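Local coordinates for triacylglycerol lipase (Yarrowia lipolytica, PDB 3O0D), which probably hydrolyses the ester bonds of triacylglycerols, as a secreted, glycosylated lipase of the alpha/beta-hydrolase superfamily, at residues I65-G70 with Y133-N138; S214-S217 with L222-I225; V232-F237 with L280-V285; Y21-N26 with G44-H49; A118-C123 with A198-K203. All coordinates share one frame; numbering follows the deposited sequence.

Contact 1. Residues I65-G70 with Y133-N138; sequences IFDVSG and YNNTYN. With NAG (2-acetamido-2-deoxy-beta-D-glucopyranose), chain I; NAG (2-acetamido-2-deoxy-beta-D-glucopyranose), chain H.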
# COMPACT_ATOMS: atom_id res chain seq x y z
N ILE A 65 6.50 -15.97 7.24
CA ILE A 65 5.12 -15.72 6.82
C ILE A 65 4.92 -14.25 6.45
O ILE A 65 4.11 -13.94 5.60
CB ILE A 65 4.08 -16.18 7.89
CG1 ILE A 65 2.69 -15.96 7.36
CG2 ILE A 65 4.23 -15.43 9.20
CD1 ILE A 65 2.39 -16.92 6.19
N PHE A 66 5.70 -13.37 7.05
CA PHE A 66 5.57 -11.92 6.66
C PHE A 66 6.63 -11.39 5.71
O PHE A 66 6.77 -10.13 5.56
CB PHE A 66 5.52 -11.10 7.92
CG PHE A 66 4.20 -11.20 8.62
CD1 PHE A 66 3.11 -10.44 8.18
CD2 PHE A 66 4.05 -12.01 9.73
CE1 PHE A 66 1.92 -10.52 8.82
CE2 PHE A 66 2.84 -12.08 10.40
CZ PHE A 66 1.77 -11.39 9.95
N ASP A 67 7.32 -12.26 5.05
CA ASP A 67 8.33 -11.85 4.08
C ASP A 67 7.66 -11.41 2.75
O ASP A 67 6.47 -11.71 2.50
CB ASP A 67 9.28 -12.96 3.78
CG ASP A 67 10.39 -13.08 4.86
OD1 ASP A 67 10.53 -12.19 5.74
OD2 ASP A 67 11.14 -14.05 4.73
N VAL A 68 8.45 -10.71 1.94
CA VAL A 68 7.92 -9.99 0.80
C VAL A 68 8.62 -10.34 -0.50
O VAL A 68 9.78 -10.86 -0.53
CB VAL A 68 7.93 -8.43 1.06
CG1 VAL A 68 7.05 -8.00 2.18
CG2 VAL A 68 9.38 -7.99 1.23
N SER A 69 8.01 -9.99 -1.64
CA SER A 69 8.59 -10.16 -2.94
C SER A 69 8.14 -8.85 -3.69
O SER A 69 7.30 -8.12 -3.17
CB SER A 69 7.99 -11.30 -3.71
OG SER A 69 8.33 -12.58 -3.03
N GLY A 70 8.72 -8.65 -4.84
CA GLY A 70 8.31 -7.35 -5.54
C GLY A 70 9.42 -6.95 -6.46
O GLY A 70 10.24 -7.75 -6.93
N TYR A 133 8.31 -4.81 6.28
CA TYR A 133 9.08 -3.53 5.96
C TYR A 133 10.58 -3.89 6.00
O TYR A 133 11.33 -3.63 5.09
CB TYR A 133 8.77 -2.39 6.92
CG TYR A 133 9.93 -1.42 6.78
CD1 TYR A 133 10.02 -0.60 5.68
CD2 TYR A 133 10.90 -1.30 7.81
CE1 TYR A 133 11.15 0.29 5.51
CE2 TYR A 133 12.00 -0.43 7.64
CZ TYR A 133 12.10 0.36 6.53
OH TYR A 133 13.18 1.23 6.39
N ASN A 134 11.02 -4.58 7.05
CA ASN A 134 12.43 -4.88 7.09
C ASN A 134 12.92 -5.74 6.03
O ASN A 134 14.04 -5.58 5.55
CB ASN A 134 12.77 -5.50 8.50
CG ASN A 134 13.64 -4.63 9.31
OD1 ASN A 134 13.39 -3.45 9.53
ND2 ASN A 134 14.69 -5.29 9.87
N ASN A 135 12.12 -6.74 5.68
CA ASN A 135 12.45 -7.65 4.67
C ASN A 135 12.49 -6.95 3.31
O ASN A 135 13.24 -7.32 2.44
CB ASN A 135 11.47 -8.88 4.68
CG ASN A 135 11.94 -9.98 3.86
OD1 ASN A 135 13.13 -10.52 4.02
ND2 ASN A 135 11.11 -10.44 2.98
N THR A 136 11.67 -5.95 3.14
CA THR A 136 11.79 -5.16 1.88
C THR A 136 13.15 -4.36 1.87
O THR A 136 13.91 -4.50 0.93
CB THR A 136 10.67 -4.12 1.73
OG1 THR A 136 9.40 -4.70 1.97
CG2 THR A 136 10.66 -3.54 0.24
N TYR A 137 13.44 -3.70 2.96
CA TYR A 137 14.66 -2.87 3.08
C TYR A 137 15.92 -3.75 2.84
O TYR A 137 16.83 -3.45 2.03
CB TYR A 137 14.67 -2.15 4.40
CG TYR A 137 15.83 -1.19 4.49
CD1 TYR A 137 15.69 0.15 4.13
CD2 TYR A 137 17.07 -1.65 4.84
CE1 TYR A 137 16.79 1.02 4.15
CE2 TYR A 137 18.18 -0.81 4.85
CZ TYR A 137 18.02 0.53 4.51
OH TYR A 137 19.14 1.35 4.57
N ASN A 138 15.95 -4.90 3.54
CA ASN A 138 17.13 -5.72 3.42
C ASN A 138 17.33 -6.33 2.11
O ASN A 138 18.47 -6.67 1.78
CB ASN A 138 17.16 -6.81 4.53
CG ASN A 138 17.28 -6.22 5.92
OD1 ASN A 138 16.83 -6.85 6.88
ND2 ASN A 138 17.89 -5.07 6.07
C1 NAG I . 15.68 -4.60 10.68
C2 NAG I . 15.79 -5.15 12.09
C3 NAG I . 17.08 -4.60 12.70
C4 NAG I . 18.32 -4.78 11.82
C5 NAG I . 18.05 -4.27 10.41
C6 NAG I . 19.08 -4.67 9.35
C7 NAG I . 13.70 -5.64 13.22
C8 NAG I . 12.59 -5.21 14.10
N2 NAG I . 14.68 -4.76 12.93
O3 NAG I . 17.30 -5.15 14.01
O4 NAG I . 19.32 -3.97 12.43
O5 NAG I . 16.84 -4.84 9.91
O6 NAG I . 18.97 -3.71 8.33
O7 NAG I . 13.70 -6.77 12.78
C1 NAG H . 18.29 5.30 4.55
C2 NAG H . 17.76 5.62 3.14
C3 NAG H . 18.71 6.62 2.49
C4 NAG H . 18.90 7.85 3.37
C5 NAG H . 19.45 7.36 4.68
C6 NAG H . 19.91 8.42 5.69
C7 NAG H . 16.53 3.82 2.01
C8 NAG H . 16.59 2.65 1.07
N2 NAG H . 17.68 4.45 2.27
O3 NAG H . 18.17 6.97 1.20
O4 NAG H . 19.91 8.69 2.78
O5 NAG H . 18.44 6.50 5.26
O6 NAG H . 18.93 9.40 5.74
O7 NAG H . 15.49 4.15 2.54

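Contact 2. Residues S214-S217 with L222-I225; sequences SKVS and LYRI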
# COMPACT_ATOMS: atom_id res chain seq x y z
N SER A 214 -10.22 15.03 1.48
CA SER A 214 -11.34 14.90 0.54
C SER A 214 -10.91 15.07 -0.92
O SER A 214 -11.66 14.75 -1.80
CB SER A 214 -12.41 15.92 0.85
OG SER A 214 -11.91 17.21 0.67
N LYS A 215 -9.68 15.54 -1.14
CA LYS A 215 -9.21 15.85 -2.49
C LYS A 215 -7.99 15.12 -2.97
O LYS A 215 -7.04 14.87 -2.19
CB LYS A 215 -8.99 17.41 -2.64
CG LYS A 215 -10.39 18.15 -2.65
CD LYS A 215 -10.19 19.65 -2.58
CE LYS A 215 -11.48 20.40 -2.45
NZ LYS A 215 -11.86 20.48 -1.02
N VAL A 216 -7.94 14.86 -4.27
CA VAL A 216 -6.75 14.39 -4.94
C VAL A 216 -6.01 15.61 -5.45
O VAL A 216 -6.66 16.53 -6.01
CB VAL A 216 -7.11 13.54 -6.15
CG1 VAL A 216 -5.92 13.10 -6.84
CG2 VAL A 216 -7.95 12.27 -5.64
N SER A 217 -4.73 15.70 -5.15
CA SER A 217 -4.04 16.94 -5.55
C SER A 217 -2.58 16.65 -5.84
O SER A 217 -2.06 15.62 -5.44
CB SER A 217 -4.24 17.98 -4.47
OG SER A 217 -3.31 17.74 -3.45
N LEU A 222 -0.23 10.54 -0.01
CA LEU A 222 -0.66 9.25 0.65
C LEU A 222 -2.07 8.94 0.24
O LEU A 222 -2.99 9.73 0.52
CB LEU A 222 -0.52 9.32 2.16
CG LEU A 222 -0.96 8.05 2.93
CD1 LEU A 222 -0.26 6.82 2.49
CD2 LEU A 222 -0.59 8.34 4.40
N TYR A 223 -2.24 7.75 -0.31
CA TYR A 223 -3.64 7.27 -0.56
C TYR A 223 -3.72 5.79 -0.14
O TYR A 223 -2.88 4.98 -0.59
CB TYR A 223 -3.94 7.31 -2.07
CG TYR A 223 -3.79 8.72 -2.70
CD1 TYR A 223 -4.91 9.57 -2.71
CD2 TYR A 223 -2.55 9.16 -3.12
CE1 TYR A 223 -4.80 10.90 -3.24
CE2 TYR A 223 -2.45 10.47 -3.64
CZ TYR A 223 -3.59 11.27 -3.70
OH TYR A 223 -3.48 12.53 -4.29
N ARG A 224 -4.78 5.45 0.57
CA ARG A 224 -5.08 4.02 1.01
C ARG A 224 -6.38 3.60 0.29
O ARG A 224 -7.48 3.98 0.74
CB ARG A 224 -5.38 3.95 2.50
CG ARG A 224 -4.06 4.19 3.36
CD ARG A 224 -4.39 3.65 4.85
NE ARG A 224 -5.44 4.43 5.54
CZ ARG A 224 -6.76 4.09 5.65
NH1 ARG A 224 -7.21 2.95 5.09
NH2 ARG A 224 -7.65 4.89 6.26
N ILE A 225 -6.20 2.87 -0.79
CA ILE A 225 -7.37 2.42 -1.57
C ILE A 225 -7.97 1.18 -0.90
O ILE A 225 -7.22 0.26 -0.59
CB ILE A 225 -6.97 2.09 -3.03
CG1 ILE A 225 -6.26 3.30 -3.72
CG2 ILE A 225 -8.27 1.76 -3.83
CD1 ILE A 225 -5.67 3.02 -5.19
O HOH W 1 -0.99 12.89 -5.71

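Contact 3. Residues V232-F237 with L280-V285; sequences VPQVPF and LQQVNV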
# COMPACT_ATOMS: atom_id res chain seq x y z
N VAL A 232 -9.79 -6.98 4.70
CA VAL A 232 -8.33 -6.80 5.04
C VAL A 232 -8.08 -5.41 5.64
O VAL A 232 -7.35 -5.26 6.62
CB VAL A 232 -7.43 -7.21 3.91
CG1 VAL A 232 -5.87 -7.05 4.26
CG2 VAL A 232 -7.72 -8.75 3.61
N PRO A 233 -8.61 -4.35 5.00
CA PRO A 233 -8.48 -3.03 5.61
C PRO A 233 -9.19 -2.77 6.95
O PRO A 233 -9.13 -1.68 7.54
CB PRO A 233 -9.05 -2.09 4.48
CG PRO A 233 -8.73 -2.85 3.23
CD PRO A 233 -9.17 -4.27 3.63
N GLN A 234 -9.95 -3.78 7.44
CA GLN A 234 -10.56 -3.74 8.72
C GLN A 234 -9.81 -4.52 9.81
O GLN A 234 -10.25 -4.40 10.97
CB GLN A 234 -12.00 -4.30 8.66
CG GLN A 234 -12.84 -3.66 7.45
CD GLN A 234 -14.34 -3.97 7.60
OE1 GLN A 234 -14.84 -4.81 6.87
NE2 GLN A 234 -14.98 -3.38 8.61
N VAL A 235 -8.78 -5.25 9.46
CA VAL A 235 -7.97 -6.00 10.47
C VAL A 235 -6.51 -5.52 10.49
O VAL A 235 -6.07 -4.83 9.60
CB VAL A 235 -8.04 -7.51 10.16
CG1 VAL A 235 -9.46 -7.95 10.14
CG2 VAL A 235 -7.39 -7.83 8.86
N PRO A 236 -5.75 -5.86 11.54
CA PRO A 236 -6.28 -6.51 12.73
C PRO A 236 -7.11 -5.46 13.48
O PRO A 236 -6.84 -4.22 13.39
CB PRO A 236 -5.01 -6.84 13.55
CG PRO A 236 -3.88 -6.25 12.86
CD PRO A 236 -4.32 -5.49 11.60
N PHE A 237 -8.11 -5.89 14.18
CA PHE A 237 -8.90 -4.93 14.95
C PHE A 237 -8.69 -4.89 16.49
O PHE A 237 -9.44 -4.22 17.21
CB PHE A 237 -10.38 -5.18 14.68
CG PHE A 237 -10.75 -6.63 14.71
CD1 PHE A 237 -11.43 -7.21 13.64
CD2 PHE A 237 -10.47 -7.40 15.82
CE1 PHE A 237 -11.83 -8.52 13.68
CE2 PHE A 237 -10.85 -8.74 15.85
CZ PHE A 237 -11.53 -9.27 14.78
N LEU A 280 -22.96 -9.41 5.02
CA LEU A 280 -23.10 -10.10 3.74
C LEU A 280 -22.01 -9.66 2.73
O LEU A 280 -21.52 -10.46 1.97
CB LEU A 280 -24.46 -9.85 3.13
CG LEU A 280 -25.61 -10.64 3.79
CD1 LEU A 280 -25.38 -10.68 5.22
CD2 LEU A 280 -27.02 -10.13 3.42
N GLN A 281 -21.69 -8.35 2.78
CA GLN A 281 -20.61 -7.85 1.93
C GLN A 281 -19.26 -8.46 2.23
O GLN A 281 -18.44 -8.59 1.28
CB GLN A 281 -20.52 -6.31 1.96
CG GLN A 281 -21.66 -5.67 1.26
CD GLN A 281 -21.88 -4.23 1.69
OE1 GLN A 281 -21.07 -3.68 2.47
NE2 GLN A 281 -22.91 -3.59 1.13
N GLN A 282 -19.02 -8.88 3.48
CA GLN A 282 -17.72 -9.38 3.97
C GLN A 282 -17.52 -10.88 3.73
O GLN A 282 -16.42 -11.40 4.01
CB GLN A 282 -17.51 -9.11 5.44
CG GLN A 282 -17.56 -7.62 5.89
CD GLN A 282 -17.71 -7.46 7.40
OE1 GLN A 282 -18.42 -8.26 8.07
NE2 GLN A 282 -17.01 -6.45 7.98
N VAL A 283 -18.58 -11.57 3.32
CA VAL A 283 -18.55 -13.03 3.22
C VAL A 283 -17.43 -13.59 2.41
O VAL A 283 -16.63 -14.44 2.92
CB VAL A 283 -19.88 -13.60 2.72
CG1 VAL A 283 -19.71 -15.08 2.22
CG2 VAL A 283 -20.83 -13.42 3.87
N ASN A 284 -17.28 -13.11 1.17
CA ASN A 284 -16.29 -13.71 0.28
C ASN A 284 -14.89 -13.08 0.31
O ASN A 284 -14.48 -12.19 -0.55
CB ASN A 284 -16.78 -13.46 -1.12
CG ASN A 284 -16.11 -14.31 -2.08
OD1 ASN A 284 -15.81 -15.47 -1.79
ND2 ASN A 284 -15.90 -13.79 -3.27
N VAL A 285 -14.12 -13.52 1.30
CA VAL A 285 -13.03 -12.68 1.80
C VAL A 285 -11.93 -12.53 0.72
O VAL A 285 -11.59 -11.41 0.39
CB VAL A 285 -12.46 -13.35 3.10
CG1 VAL A 285 -11.03 -12.75 3.53
CG2 VAL A 285 -13.44 -13.23 4.27

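Contact 4. Residues Y21-N26 with G44-H49; sequences YARLAN and GLQCAH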
# COMPACT_ATOMS: atom_id res chain seq x y z
N TYR A 21 -1.78 2.69 -10.30
CA TYR A 21 -1.04 2.07 -9.14
C TYR A 21 -1.68 0.68 -8.92
O TYR A 21 -0.96 -0.34 -8.62
CB TYR A 21 -0.93 2.97 -7.88
CG TYR A 21 0.00 4.09 -8.26
CD1 TYR A 21 1.39 3.88 -8.28
CD2 TYR A 21 -0.51 5.28 -8.72
CE1 TYR A 21 2.24 4.82 -8.72
CE2 TYR A 21 0.39 6.26 -9.18
CZ TYR A 21 1.73 5.99 -9.18
OH TYR A 21 2.61 6.94 -9.64
N ALA A 22 -2.97 0.53 -9.17
CA ALA A 22 -3.46 -0.82 -9.06
C ALA A 22 -2.79 -1.78 -10.02
O ALA A 22 -2.55 -2.94 -9.71
CB ALA A 22 -5.05 -0.86 -9.27
N ARG A 23 -2.55 -1.32 -11.24
CA ARG A 23 -1.87 -2.15 -12.18
C ARG A 23 -0.42 -2.46 -11.77
O ARG A 23 -0.00 -3.54 -11.89
CB ARG A 23 -1.83 -1.56 -13.59
CG ARG A 23 -3.15 -1.27 -14.26
CD ARG A 23 -2.89 -0.95 -15.72
NE ARG A 23 -4.01 -0.36 -16.41
CZ ARG A 23 -5.03 -1.03 -16.89
NH1 ARG A 23 -5.12 -2.32 -16.79
NH2 ARG A 23 -5.97 -0.36 -17.49
N LEU A 24 0.31 -1.47 -11.32
CA LEU A 24 1.69 -1.69 -10.92
C LEU A 24 1.72 -2.72 -9.76
O LEU A 24 2.64 -3.58 -9.72
CB LEU A 24 2.37 -0.41 -10.45
CG LEU A 24 2.68 0.42 -11.71
CD1 LEU A 24 3.01 1.90 -11.20
CD2 LEU A 24 3.83 -0.07 -12.70
N ALA A 25 0.81 -2.54 -8.82
CA ALA A 25 0.72 -3.56 -7.68
C ALA A 25 0.45 -4.91 -8.19
O ALA A 25 1.03 -5.91 -7.66
CB ALA A 25 -0.37 -3.14 -6.74
N ASN A 26 -0.44 -5.06 -9.16
CA ASN A 26 -0.76 -6.40 -9.79
C ASN A 26 0.42 -7.04 -10.37
O ASN A 26 0.65 -8.24 -10.17
CB ASN A 26 -1.95 -6.17 -10.78
CG ASN A 26 -2.09 -7.23 -11.82
OD1 ASN A 26 -1.13 -7.67 -12.43
ND2 ASN A 26 -3.36 -7.57 -12.12
N GLY A 44 2.76 -9.64 -19.97
CA GLY A 44 1.39 -9.70 -20.48
C GLY A 44 0.65 -8.35 -20.35
O GLY A 44 1.27 -7.26 -20.42
N LEU A 45 -0.64 -8.44 -20.15
CA LEU A 45 -1.52 -7.30 -20.34
C LEU A 45 -1.16 -6.12 -19.47
O LEU A 45 -1.18 -4.95 -19.94
CB LEU A 45 -2.95 -7.68 -19.99
CG LEU A 45 -3.98 -6.66 -20.37
CD1 LEU A 45 -3.64 -6.02 -21.75
CD2 LEU A 45 -5.34 -7.49 -20.40
N GLN A 46 -0.87 -6.37 -18.20
CA GLN A 46 -0.69 -5.22 -17.33
C GLN A 46 0.62 -4.47 -17.57
O GLN A 46 0.58 -3.28 -17.65
CB GLN A 46 -0.78 -5.61 -15.87
CG GLN A 46 -2.15 -6.22 -15.40
CD GLN A 46 -3.36 -5.34 -15.63
OE1 GLN A 46 -3.24 -4.14 -15.67
NE2 GLN A 46 -4.55 -5.96 -15.77
N CYS A 47 1.74 -5.15 -17.79
CA CYS A 47 3.01 -4.48 -18.08
C CYS A 47 2.87 -3.72 -19.41
O CYS A 47 3.62 -2.72 -19.61
CB CYS A 47 4.09 -5.46 -18.31
SG CYS A 47 4.70 -6.12 -16.69
N ALA A 48 1.99 -4.22 -20.33
CA ALA A 48 1.84 -3.56 -21.65
C ALA A 48 1.33 -2.13 -21.55
O ALA A 48 1.54 -1.37 -22.53
CB ALA A 48 0.91 -4.33 -22.60
N HIS A 49 0.77 -1.74 -20.44
CA HIS A 49 0.33 -0.33 -20.24
C HIS A 49 1.43 0.61 -19.80
O HIS A 49 1.13 1.80 -19.49
CB HIS A 49 -0.77 -0.27 -19.14
CG HIS A 49 -2.09 -0.77 -19.60
ND1 HIS A 49 -2.44 -2.10 -19.65
CD2 HIS A 49 -3.17 -0.07 -20.03
CE1 HIS A 49 -3.66 -2.21 -20.13
NE2 HIS A 49 -4.14 -1.00 -20.33

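Contact 5. Residues A118-C123 with A198-K203; sequences ATCDDC and ANWVDK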
# COMPACT_ATOMS: atom_id res chain seq x y z
N ALA A 118 13.53 9.76 14.81
CA ALA A 118 12.62 9.93 13.67
C ALA A 118 11.12 9.74 13.99
O ALA A 118 10.27 10.38 13.37
CB ALA A 118 13.04 8.99 12.57
N THR A 119 10.81 8.87 14.95
CA THR A 119 9.40 8.57 15.29
C THR A 119 8.94 9.17 16.64
O THR A 119 9.74 9.55 17.47
CB THR A 119 9.19 7.05 15.39
OG1 THR A 119 10.16 6.51 16.29
CG2 THR A 119 9.40 6.43 14.11
N CYS A 120 7.64 9.22 16.85
CA CYS A 120 7.09 9.59 18.16
C CYS A 120 7.34 8.45 19.19
O CYS A 120 7.47 7.28 18.84
CB CYS A 120 5.62 9.96 17.99
SG CYS A 120 4.43 8.64 17.80
N ASP A 121 7.46 8.76 20.48
CA ASP A 121 7.73 7.65 21.41
C ASP A 121 6.60 6.61 21.45
O ASP A 121 6.85 5.45 21.74
CB ASP A 121 8.06 8.12 22.84
CG ASP A 121 8.92 9.38 22.88
OD1 ASP A 121 9.81 9.61 21.99
OD2 ASP A 121 8.69 10.15 23.87
N ASP A 122 5.37 7.00 21.13
CA ASP A 122 4.27 6.05 21.15
C ASP A 122 3.88 5.57 19.68
O ASP A 122 2.74 5.31 19.39
CB ASP A 122 3.11 6.62 21.93
CG ASP A 122 2.04 5.58 22.24
OD1 ASP A 122 2.36 4.35 22.44
OD2 ASP A 122 0.86 6.02 22.27
N CYS A 123 4.89 5.41 18.83
CA CYS A 123 4.72 5.02 17.40
C CYS A 123 4.93 3.51 17.26
O CYS A 123 6.01 3.07 16.82
CB CYS A 123 5.72 5.80 16.53
SG CYS A 123 5.78 5.39 14.76
N ALA A 198 -0.77 6.18 14.00
CA ALA A 198 -1.72 6.67 12.95
C ALA A 198 -1.69 8.22 12.94
O ALA A 198 -1.68 8.82 11.88
CB ALA A 198 -3.11 6.16 13.29
N ASN A 199 -1.74 8.85 14.11
CA ASN A 199 -1.79 10.30 14.15
C ASN A 199 -0.48 10.93 13.74
O ASN A 199 -0.48 12.02 13.10
CB ASN A 199 -2.25 10.77 15.53
CG ASN A 199 -3.70 10.40 15.82
OD1 ASN A 199 -4.03 9.91 16.91
ND2 ASN A 199 -4.60 10.65 14.84
N TRP A 200 0.63 10.24 14.01
CA TRP A 200 1.92 10.71 13.65
C TRP A 200 2.08 10.66 12.12
O TRP A 200 2.54 11.64 11.49
CB TRP A 200 2.98 9.92 14.40
CG TRP A 200 4.41 10.19 13.88
CD1 TRP A 200 5.18 11.30 14.18
CD2 TRP A 200 5.19 9.38 13.06
NE1 TRP A 200 6.38 11.21 13.58
CE2 TRP A 200 6.43 10.04 12.87
CE3 TRP A 200 5.00 8.14 12.44
CZ2 TRP A 200 7.47 9.49 12.12
CZ3 TRP A 200 6.02 7.61 11.68
CH2 TRP A 200 7.24 8.29 11.51
N VAL A 201 1.65 9.52 11.52
CA VAL A 201 1.61 9.37 10.04
C VAL A 201 0.75 10.51 9.45
O VAL A 201 1.17 11.10 8.43
CB VAL A 201 1.08 8.02 9.66
CG1 VAL A 201 0.78 7.99 8.09
CG2 VAL A 201 2.14 6.96 10.03
N ASP A 202 -0.38 10.85 10.03
CA ASP A 202 -1.25 11.91 9.46
C ASP A 202 -0.45 13.25 9.53
O ASP A 202 -0.45 14.04 8.62
CB ASP A 202 -2.55 12.05 10.20
CG ASP A 202 -3.62 11.04 9.80
OD1 ASP A 202 -3.32 10.22 8.87
OD2 ASP A 202 -4.71 10.99 10.46
N LYS A 203 0.21 13.51 10.67
CA LYS A 203 0.99 14.75 10.73
C LYS A 203 2.09 14.77 9.69
O LYS A 203 2.35 15.80 9.09
CB LYS A 203 1.60 14.89 12.15
CG LYS A 203 0.57 15.16 13.18
CD LYS A 203 1.23 15.43 14.60
CE LYS A 203 0.36 14.83 15.70
NZ LYS A 203 0.51 15.37 17.14

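Contact 1. Residues I65-G70 with Y133-N138
D67 lays its carboxylate flat against the amide of N135, the two planes only 16° apart while the side chains cross at about a right angle; D67 OD1 comes within 3.2 Å of N135 CG. Setting CG opposite the carbonyl carbon (chi1 -82°) also brings OD2 to L64 N and OD1 to Q131 NE2, with which they form hydrogen bonds. An alanine here would remove both oxygens and would probably leave these two donors without their acceptors and the N135 amide without its stacked carboxylate. The contact joins the start of strand 68-75, in the central sheet of this alpha/beta-hydrolase fold, to helix 127-150, which packs on that sheet. The same helix carries a glycan: N134 ND2 is bonded to C1 of an N-acetylglucosamine, whose O6 accepts a hydrogen bond of 2.9 Å from N138 ND2. At V68 the backbone meets the N135 amide end, whose O and N are probably interchanged in the model. The valine side chain points at the helix, and V68 CG2 touches T136 OG1 at 3.4 Å, a hydroxyl hydrogen-bonded to S132 O. Q139 NE2 donates to both V68 O and N135 O, bridging strand and helix.

Contact 2. Residues S214-S217 with L222-I225
V216 and Y223 meet with their side chains at roughly a right angle, the valine's two methyl groups dividing the work between the far end of the tyrosine and its ring. V216 CG1 sits 3.6 Å from Y223 OH, whereas CG2 approaches Y223 CE1 at 4.2 Å, oblique to the ring. The split follows from the valine torsion, which places CG1 opposite the backbone N (chi1 178°) and leaves CG2 beside it. Y223 projects from its strand toward the 214-217 loop, with CG opposite the carbonyl carbon (chi1 -58°), and carries its hydroxyl up to the V216-S217 peptide. That hydroxyl donates to a water at 2.9 Å from Y223 OH, and the same water donates to S217 O, so the phenol is tied to the loop backbone through a single bridging molecule. Strand 222-227 is an inner strand of the central mixed sheet, parallel to its neighbours 183-187 and 247-250, and the loop enters it from helix 195-206, completing a beta-alpha-beta crossover from strand 183-187. R220, in the link between the segments, hydrogen-bonds through NH1 to K215 O and through NE to L222 O. Helix 12-27 packs on the pair: F17 and F18 both make edge-to-face contacts with the Y223 ring, and V216 touches F18 and S14.

Contact 3. Residues V232-F237 with L280-V285
The amide planes of Q234 and Q282 stand 44° apart where these two glutamines meet, one hydrogen bond linking them. Q282 NE2 donates to Q234 OE1 over 2.9 Å with an N-H...O angle of 157°. The acceptor lies in the amide plane of Q282, while the donor is tilted 29° from the carbonyl plane of Q234. Both chains run extended beyond CG, which lets their ends meet while the backbones stay well separated; the two side chains cross at about a right angle. Q234 OE1 is gripped twice, because N277 ND2 donates to it as well. The other end of the Q282 amide, OE1, is hydrogen-bonded to a methylpentanediol molecule probably taken up from the crystallisation liquor. Q282 comes from a type I turn, L280 to V283, just ahead of helix 285-290, and Q234 from a short 3-10 segment followed by a cis peptide before P236. Q234 lies near, without touching, the probable catalytic triad: D230, whose OD1 accepts a hydrogen bond from V232 N, and H289 on helix 285-290 fit, with S162, the Ser-His-Asp pattern of alpha/beta-hydrolase lipases.

Contact 4. Residues Y21-N26 with G44-H49
A stack of the R23 guanidinium on the H49 imidazole fastens helix 12-27 to the 44-49 turn, whose C47 is bonded to C43 in a disulfide. The two flat groups lie nearly parallel, planes 9° apart and centres separated by 3.6 Å, with R23 CZ over the middle of the ring. H49 is steadied from within its own segment, ND1 donating to L45 O at 3.1 Å. R23 NH2 lies over the ring face, 3.4 Å from H49 NE2, at an angle too poor for a hydrogen bond. Across the edge of the guanidinium, R23 NH1 donates to Q46 OE1 at 2.8 Å in an almost straight bond (167°) that meets a lone pair in the carbonyl plane. R23 is thus held over one face and at one edge at once, and its extended chain from CG to NE carries the group to the turn. Q46, bent at chi2, passes its CG 3.5 Å from N26 OD1. Both amides then reach the chain terminus: Q46 NE2 hydrogen-bonds to I301 OXT and N26 ND2 to I301 O. On the helix's sheet-facing side, L24 touches strand 155-161, A22 and A25 touch strand 183-187, and Y21 packs against both strands.

Contact 5. Residues A118-C123 with A198-K203
The 118-123 loop, which makes a type I turn from C120 to C123, runs beside helix 195-206, with the CA atoms of C120 and W200 7.0 Å apart. The indole of W200 does most of the touching, carried toward the loop by a first torsion of 170° that sets CG away from the backbone N. Over one face of the indole lies the loop backbone, with T119 CA 3.7 Å above its plane and C120 N also over that face, both offset toward the rim. C120 N, buried by the contact, finds no partner in the model. T119 adds its methyl, CG2 standing 3.9 Å from W200 CH2, and A118 O approaches W200 CZ2 obliquely at 3.2 Å. Nearer the helix, C120 SG packs on W200 CB at 3.9 Å and makes a longer, oblique sulfur-aromatic contact with the five-membered ring. C123 SG comes close to the six-membered ring, but C123 has two conformers, so this contact is less certain; a C120-C123 disulfide has been seen for this protein, though in this conformer C120 SG and C123 SG lie 4.7 Å apart. Trading the tryptophan for an alanine would strip away the indole and would likely open a gap, leaving T119 and the C120 sulfur without the ring they pack on. Helix 163-177 supplies the next layer: I173 and V177 both touch W200, V177 also meets A118, and I173 packs on V201.

The five contacts sample an alpha/beta-hydrolase fold: two reach the central sheet, and the others join helices and loops around it. Contact 4 closes first along the chain, followed by contact 1, whose segments alternate with those of contact 5; contacts 2 and 3 come later. Contacts 1 and 2 both reach the central sheet, through strands 68-75 and 222-227, yet lie on opposite sides of the chain's centre, their centres 25 Å apart. Contacts 2 and 5 touch, L222 CD2 meeting V201 CG1 at 4.0 Å, so helix 195-206 packs directly against the strand that follows it. Contacts 4 and 5 are farthest apart, about 32 Å between centres, and contact 3 lies near the probable catalytic triad. Apart from the touching pair, these are separate local contacts at different places in the fold.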